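Local coordinates for protein acyl-CoA thioesterase II (Mycobacterium avium subsp. paratuberculosis, PDB 4R9Z) that probably hydrolyses fatty acyl-CoA thioesters to free fatty acids and coenzyme A, and is built as a double hot-dog thioesterase, at residues 15-29 / 41-53. Sequence-based numbering, arbitrary orientation.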
loop_
_atom_site.group_PDB
_atom_site.type_symbol
_atom_site.label_atom_id
_atom_site.label_comp_id
_atom_site.label_asym_id
_atom_site.label_seq_id
_atom_site.Cartn_x
_atom_site.Cartn_y
_atom_site.Cartn_z
ATOM N N LEU B 15 15.891 -17.919 -0.106
ATOM C CA LEU B 15 14.775 -17.530 0.742
ATOM C C LEU B 15 14.900 -18.102 2.148
ATOM O O LEU B 15 14.232 -17.638 3.070
ATOM C CB LEU B 15 13.450 -17.952 0.115
ATOM C CG LEU B 15 13.144 -17.212 -1.190
ATOM C CD1 LEU B 15 11.736 -17.506 -1.671
ATOM C CD2 LEU B 15 13.358 -15.716 -1.017
ATOM N N GLU B 16 15.745 -19.114 2.319
ATOM C CA GLU B 16 16.037 -19.605 3.662
ATOM C C GLU B 16 17.101 -18.729 4.299
ATOM O O GLU B 16 18.299 -18.968 4.147
ATOM C CB GLU B 16 16.483 -21.065 3.643
ATOM C CG GLU B 16 15.324 -22.053 3.669
ATOM C CD GLU B 16 14.354 -21.787 4.807
ATOM O OE1 GLU B 16 14.752 -21.946 5.981
ATOM O OE2 GLU B 16 13.193 -21.417 4.524
ATOM N N LEU B 17 16.646 -17.711 5.020
ATOM C CA LEU B 17 17.537 -16.718 5.591
ATOM C C LEU B 17 18.350 -17.306 6.722
ATOM O O LEU B 17 17.895 -18.217 7.410
ATOM C CB LEU B 17 16.737 -15.528 6.108
ATOM C CG LEU B 17 15.712 -14.954 5.137
ATOM C CD1 LEU B 17 14.940 -13.828 5.799
ATOM C CD2 LEU B 17 16.403 -14.476 3.878
ATOM N N GLU B 18 19.553 -16.777 6.917
ATOM C CA GLU B 18 20.352 -17.132 8.079
ATOM C C GLU B 18 20.046 -16.175 9.217
ATOM O O GLU B 18 20.212 -14.964 9.081
ATOM C CB GLU B 18 21.845 -17.103 7.763
ATOM C CG GLU B 18 22.701 -17.781 8.825
ATOM C CD GLU B 18 24.144 -17.317 8.795
ATOM O OE1 GLU B 18 24.486 -16.491 7.920
ATOM O OE2 GLU B 18 24.935 -17.783 9.643
ATOM N N ARG B 19 19.591 -16.717 10.337
ATOM C CA ARG B 19 19.366 -15.899 11.510
ATOM C C ARG B 19 20.693 -15.614 12.212
ATOM O O ARG B 19 21.458 -16.532 12.502
ATOM C CB ARG B 19 18.394 -16.582 12.465
ATOM C CG ARG B 19 18.029 -15.702 13.628
ATOM C CD ARG B 19 17.238 -16.438 14.676
ATOM N NE ARG B 19 15.840 -16.649 14.314
ATOM C CZ ARG B 19 14.851 -15.834 14.665
ATOM N NH1 ARG B 19 15.112 -14.740 15.370
ATOM N NH2 ARG B 19 13.604 -16.107 14.305
ATOM N N VAL B 20 20.970 -14.338 12.467
ATOM C CA VAL B 20 22.178 -13.944 13.182
ATOM C C VAL B 20 21.833 -13.208 14.472
ATOM O O VAL B 20 22.709 -12.667 15.140
ATOM C CB VAL B 20 23.095 -13.050 12.317
ATOM C CG1 VAL B 20 23.598 -13.822 11.114
ATOM C CG2 VAL B 20 22.363 -11.796 11.879
ATOM N N GLY B 21 20.553 -13.183 14.819
ATOM C CA GLY B 21 20.129 -12.549 16.054
ATOM C C GLY B 21 18.658 -12.754 16.342
ATOM O O GLY B 21 17.962 -13.435 15.600
ATOM N N GLN B 22 18.186 -12.192 17.444
ATOM C CA GLN B 22 16.774 -12.283 17.767
ATOM C C GLN B 22 15.943 -11.534 16.726
ATOM O O GLN B 22 14.820 -11.927 16.411
ATOM C CB GLN B 22 16.513 -11.743 19.177
ATOM C CG GLN B 22 15.054 -11.777 19.609
ATOM C CD GLN B 22 14.526 -13.184 19.821
ATOM O OE1 GLN B 22 15.237 -14.167 19.614
ATOM N NE2 GLN B 22 13.265 -13.285 20.234
ATOM N N TRP B 23 16.512 -10.471 16.169
ATOM C CA TRP B 23 15.793 -9.654 15.204
ATOM C C TRP B 23 16.611 -9.406 13.940
ATOM O O TRP B 23 16.409 -8.405 13.250
ATOM C CB TRP B 23 15.403 -8.317 15.828
ATOM C CG TRP B 23 14.565 -8.435 17.052
ATOM C CD1 TRP B 23 14.989 -8.374 18.339
ATOM C CD2 TRP B 23 13.151 -8.646 17.103
ATOM N NE1 TRP B 23 13.930 -8.526 19.196
ATOM C CE2 TRP B 23 12.786 -8.699 18.462
ATOM C CE3 TRP B 23 12.154 -8.795 16.132
ATOM C CZ2 TRP B 23 11.472 -8.895 18.878
ATOM C CZ3 TRP B 23 10.845 -8.987 16.546
ATOM C CH2 TRP B 23 10.518 -9.036 17.908
ATOM N N ARG B 24 17.515 -10.321 13.616
ATOM C CA ARG B 24 18.455 -10.051 12.540
ATOM C C ARG B 24 18.727 -11.288 11.707
ATOM O O ARG B 24 18.888 -12.388 12.233
ATOM C CB ARG B 24 19.758 -9.484 13.102
ATOM C CG ARG B 24 19.616 -8.052 13.595
ATOM C CD ARG B 24 20.945 -7.411 13.897
ATOM N NE ARG B 24 20.770 -6.169 14.643
ATOM C CZ ARG B 24 20.685 -4.964 14.090
ATOM N NH1 ARG B 24 20.763 -4.826 12.773
ATOM N NH2 ARG B 24 20.527 -3.895 14.859
ATOM N N PHE B 25 18.737 -11.083 10.396
ATOM C CA PHE B 25 18.881 -12.151 9.419
ATOM C C PHE B 25 19.804 -11.691 8.301
ATOM O O PHE B 25 19.954 -10.493 8.058
ATOM C CB PHE B 25 17.525 -12.559 8.832
ATOM C CG PHE B 25 16.494 -12.915 9.862
ATOM C CD1 PHE B 25 15.729 -11.927 10.465
ATOM C CD2 PHE B 25 16.271 -14.234 10.212
ATOM C CE1 PHE B 25 14.779 -12.247 11.411
ATOM C CE2 PHE B 25 15.317 -14.562 11.157
ATOM C CZ PHE B 25 14.570 -13.567 11.758
ATOM N N VAL B 26 20.401 -12.647 7.605
ATOM C CA VAL B 26 21.168 -12.333 6.412
ATOM C C VAL B 26 20.587 -13.130 5.255
ATOM O O VAL B 26 20.291 -14.318 5.388
ATOM C CB VAL B 26 22.674 -12.653 6.590
ATOM C CG1 VAL B 26 23.479 -12.165 5.395
ATOM C CG2 VAL B 26 23.202 -12.035 7.878
ATOM N N GLY B 27 20.386 -12.456 4.129
ATOM C CA GLY B 27 19.790 -13.085 2.968
ATOM C C GLY B 27 20.748 -13.113 1.798
ATOM O O GLY B 27 21.316 -12.089 1.415
ATOM N N GLN B 28 20.944 -14.295 1.231
ATOM C CA GLN B 28 21.889 -14.432 0.139
ATOM C C GLN B 28 21.237 -13.978 -1.151
ATOM O O GLN B 28 20.054 -14.227 -1.385
ATOM C CB GLN B 28 22.396 -15.873 0.016
ATOM C CG GLN B 28 23.359 -16.283 1.121
ATOM C CD GLN B 28 24.461 -15.264 1.356
ATOM O OE1 GLN B 28 24.985 -14.662 0.418
ATOM N NE2 GLN B 28 24.811 -15.061 2.620
ATOM N N GLN B 29 22.014 -13.306 -1.988
ATOM C CA GLN B 29 21.484 -12.786 -3.231
ATOM C C GLN B 29 21.951 -13.677 -4.363
ATOM O O GLN B 29 22.971 -14.359 -4.251
ATOM C CB GLN B 29 21.937 -11.344 -3.455
ATOM C CG GLN B 29 21.531 -10.398 -2.343
ATOM C CD GLN B 29 20.049 -10.475 -2.033
ATOM O OE1 GLN B 29 19.213 -10.348 -2.925
ATOM N NE2 GLN B 29 19.716 -10.690 -0.764
ATOM N N HIS B 41 12.421 -10.040 -5.012
ATOM C CA HIS B 41 13.300 -10.943 -4.289
ATOM C C HIS B 41 13.631 -10.434 -2.889
ATOM O O HIS B 41 13.508 -11.168 -1.908
ATOM C CB HIS B 41 14.594 -11.159 -5.077
ATOM C CG HIS B 41 15.604 -11.996 -4.357
ATOM N ND1 HIS B 41 15.527 -13.370 -4.295
ATOM C CD2 HIS B 41 16.716 -11.648 -3.666
ATOM C CE1 HIS B 41 16.550 -13.835 -3.595
ATOM N NE2 HIS B 41 17.286 -12.810 -3.206
ATOM N N ILE B 42 14.043 -9.174 -2.801
ATOM C CA ILE B 42 14.460 -8.612 -1.529
ATOM C C ILE B 42 13.254 -8.398 -0.617
ATOM O O ILE B 42 13.374 -8.517 0.601
ATOM C CB ILE B 42 15.250 -7.292 -1.718
ATOM C CG1 ILE B 42 15.996 -6.924 -0.434
ATOM C CG2 ILE B 42 14.350 -6.156 -2.168
ATOM C CD1 ILE B 42 17.107 -5.927 -0.646
ATOM N N SER B 43 12.095 -8.102 -1.199
ATOM C CA SER B 43 10.889 -7.900 -0.402
ATOM C C SER B 43 10.339 -9.234 0.097
ATOM O O SER B 43 9.714 -9.301 1.153
ATOM C CB SER B 43 9.815 -7.154 -1.198
ATOM O OG SER B 43 9.225 -7.986 -2.180
ATOM N N ALA B 44 10.560 -10.292 -0.675
ATOM C CA ALA B 44 10.156 -11.631 -0.262
ATOM C C ALA B 44 10.991 -12.104 0.920
ATOM O O ALA B 44 10.475 -12.718 1.854
ATOM C CB ALA B 44 10.279 -12.607 -1.417
ATOM N N GLN B 45 12.288 -11.821 0.862
ATOM C CA GLN B 45 13.194 -12.149 1.952
ATOM C C GLN B 45 12.832 -11.369 3.211
ATOM O O GLN B 45 12.797 -11.922 4.311
ATOM C CB GLN B 45 14.645 -11.867 1.550
ATOM C CG GLN B 45 15.258 -12.927 0.648
ATOM C CD GLN B 45 16.715 -12.655 0.329
ATOM O OE1 GLN B 45 17.145 -11.501 0.242
ATOM N NE2 GLN B 45 17.485 -13.720 0.141
ATOM N N ALA B 46 12.557 -10.081 3.039
ATOM C CA ALA B 46 12.201 -9.215 4.154
ATOM C C ALA B 46 10.897 -9.667 4.807
ATOM O O ALA B 46 10.726 -9.547 6.019
ATOM C CB ALA B 46 12.090 -7.780 3.689
ATOM N N LEU B 47 9.986 -10.199 3.999
ATOM C CA LEU B 47 8.714 -10.687 4.504
ATOM C C LEU B 47 8.921 -11.943 5.327
ATOM O O LEU B 47 8.262 -12.143 6.343
ATOM C CB LEU B 47 7.742 -10.973 3.362
ATOM C CG LEU B 47 6.385 -11.507 3.838
ATOM C CD1 LEU B 47 5.660 -10.486 4.712
ATOM C CD2 LEU B 47 5.512 -11.962 2.666
ATOM N N LEU B 48 9.847 -12.787 4.887
ATOM C CA LEU B 48 10.181 -13.986 5.642
ATOM C C LEU B 48 10.854 -13.611 6.952
ATOM O O LEU B 48 10.623 -14.241 7.984
ATOM C CB LEU B 48 11.080 -14.915 4.825
ATOM C CG LEU B 48 10.333 -15.661 3.722
ATOM C CD1 LEU B 48 11.292 -16.321 2.745
ATOM C CD2 LEU B 48 9.394 -16.679 4.343
ATOM N N ALA B 49 11.678 -12.572 6.901
ATOM C CA ALA B 49 12.340 -12.082 8.093
ATOM C C ALA B 49 11.307 -11.723 9.148
ATOM O O ALA B 49 11.329 -12.256 10.253
ATOM C CB ALA B 49 13.199 -10.883 7.763
ATOM N N ALA B 50 10.361 -10.872 8.770
ATOM C CA ALA B 50 9.291 -10.461 9.663
ATOM C C ALA B 50 8.486 -11.660 10.157
ATOM O O ALA B 50 8.213 -11.785 11.349
ATOM C CB ALA B 50 8.378 -9.463 8.964
ATOM N N SER B 51 8.117 -12.537 9.231
ATOM C CA SER B 51 7.284 -13.695 9.539
ATOM C C SER B 51 7.907 -14.615 10.584
ATOM O O SER B 51 7.204 -15.152 11.434
ATOM C CB SER B 51 6.999 -14.487 8.266
ATOM O OG SER B 51 6.428 -13.657 7.274
ATOM N N ARG B 52 9.220 -14.810 10.500
ATOM C CA ARG B 52 9.940 -15.662 11.446
ATOM C C ARG B 52 10.042 -15.067 12.851
ATOM O O ARG B 52 10.346 -15.783 13.804
ATOM C CB ARG B 52 11.341 -15.971 10.912
ATOM C CG ARG B 52 11.322 -16.909 9.718
ATOM C CD ARG B 52 12.694 -17.095 9.094
ATOM N NE ARG B 52 13.635 -17.757 9.990
ATOM C CZ ARG B 52 14.875 -18.084 9.646
ATOM N NH1 ARG B 52 15.321 -17.813 8.429
ATOM N NH2 ARG B 52 15.667 -18.681 10.520
ATOM N N THR B 53 9.792 -13.766 12.976
ATOM C CA THR B 53 9.742 -13.113 14.284
ATOM C C THR B 53 8.308 -13.011 14.784
ATOM O O THR B 53 8.056 -12.422 15.830
ATOM C CB THR B 53 10.343 -11.696 14.267
ATOM O OG1 THR B 53 9.468 -10.795 13.571
ATOM C CG2 THR B 53 11.740 -11.699 13.650
#
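Phe25 and Arg52 meet where the edge hairpin of the N-terminal hot-dog unit, strands 18-19 and 24-27, lies against helix 39-52, the long "sausage" helix of that fold, whose far side rests on strand 101-111. Strand and helix run roughly antiparallel. The rim of the Phe25 ring points at two guanidinium faces. Its CE2 sits over the centre of the Arg52 group, 3.8 Å from NE, with the two planes 58° apart, while CZ stands over the centre of the Arg19 group. Ala49 CA approaches one face of the ring near its rim, and Thr53 CG2 meets the ring edge. Beside it, Thr53 CB touches CZ3 of Trp23 at 3.6 Å, the two side chains crossing at about a right angle.

Arg52 bends at chi3 (65°), which turns NH1 back to Leu17 O for a nearly straight hydrogen bond of 2.8 Å. The oxygen lies in the guanidinium plane, although NH1 stands above the plane of the carbonyl. Arg19 NH2 returns a weak bond to Arg52 O, and its NH1 is held by Gly21 O.

Further along, Leu17 splits its methyls: CD1 lies over the helix backbone at Gln45 O and against Ala49 CB, while CD2 packs 3.8 Å from Gln45 CG. Leu15 flanks the same glutamine and packs its CB on Leu48 CD1. Gln45, buried and extended beyond CG, uses both ends of its amide: NE2 donates to Gln28 O (3.0 Å) and to Thr14 O, whereas OE1 accepts from Gln29. His41 presents its ring edge to Gln29 OE1, while its ND1 is hydrogen-bonded to Tyr197 of helix 188-201. With the two amides almost perpendicular (82°), Gln29 NE2 meets an in-plane lone pair of Gln45 OE1 at 2.9 Å.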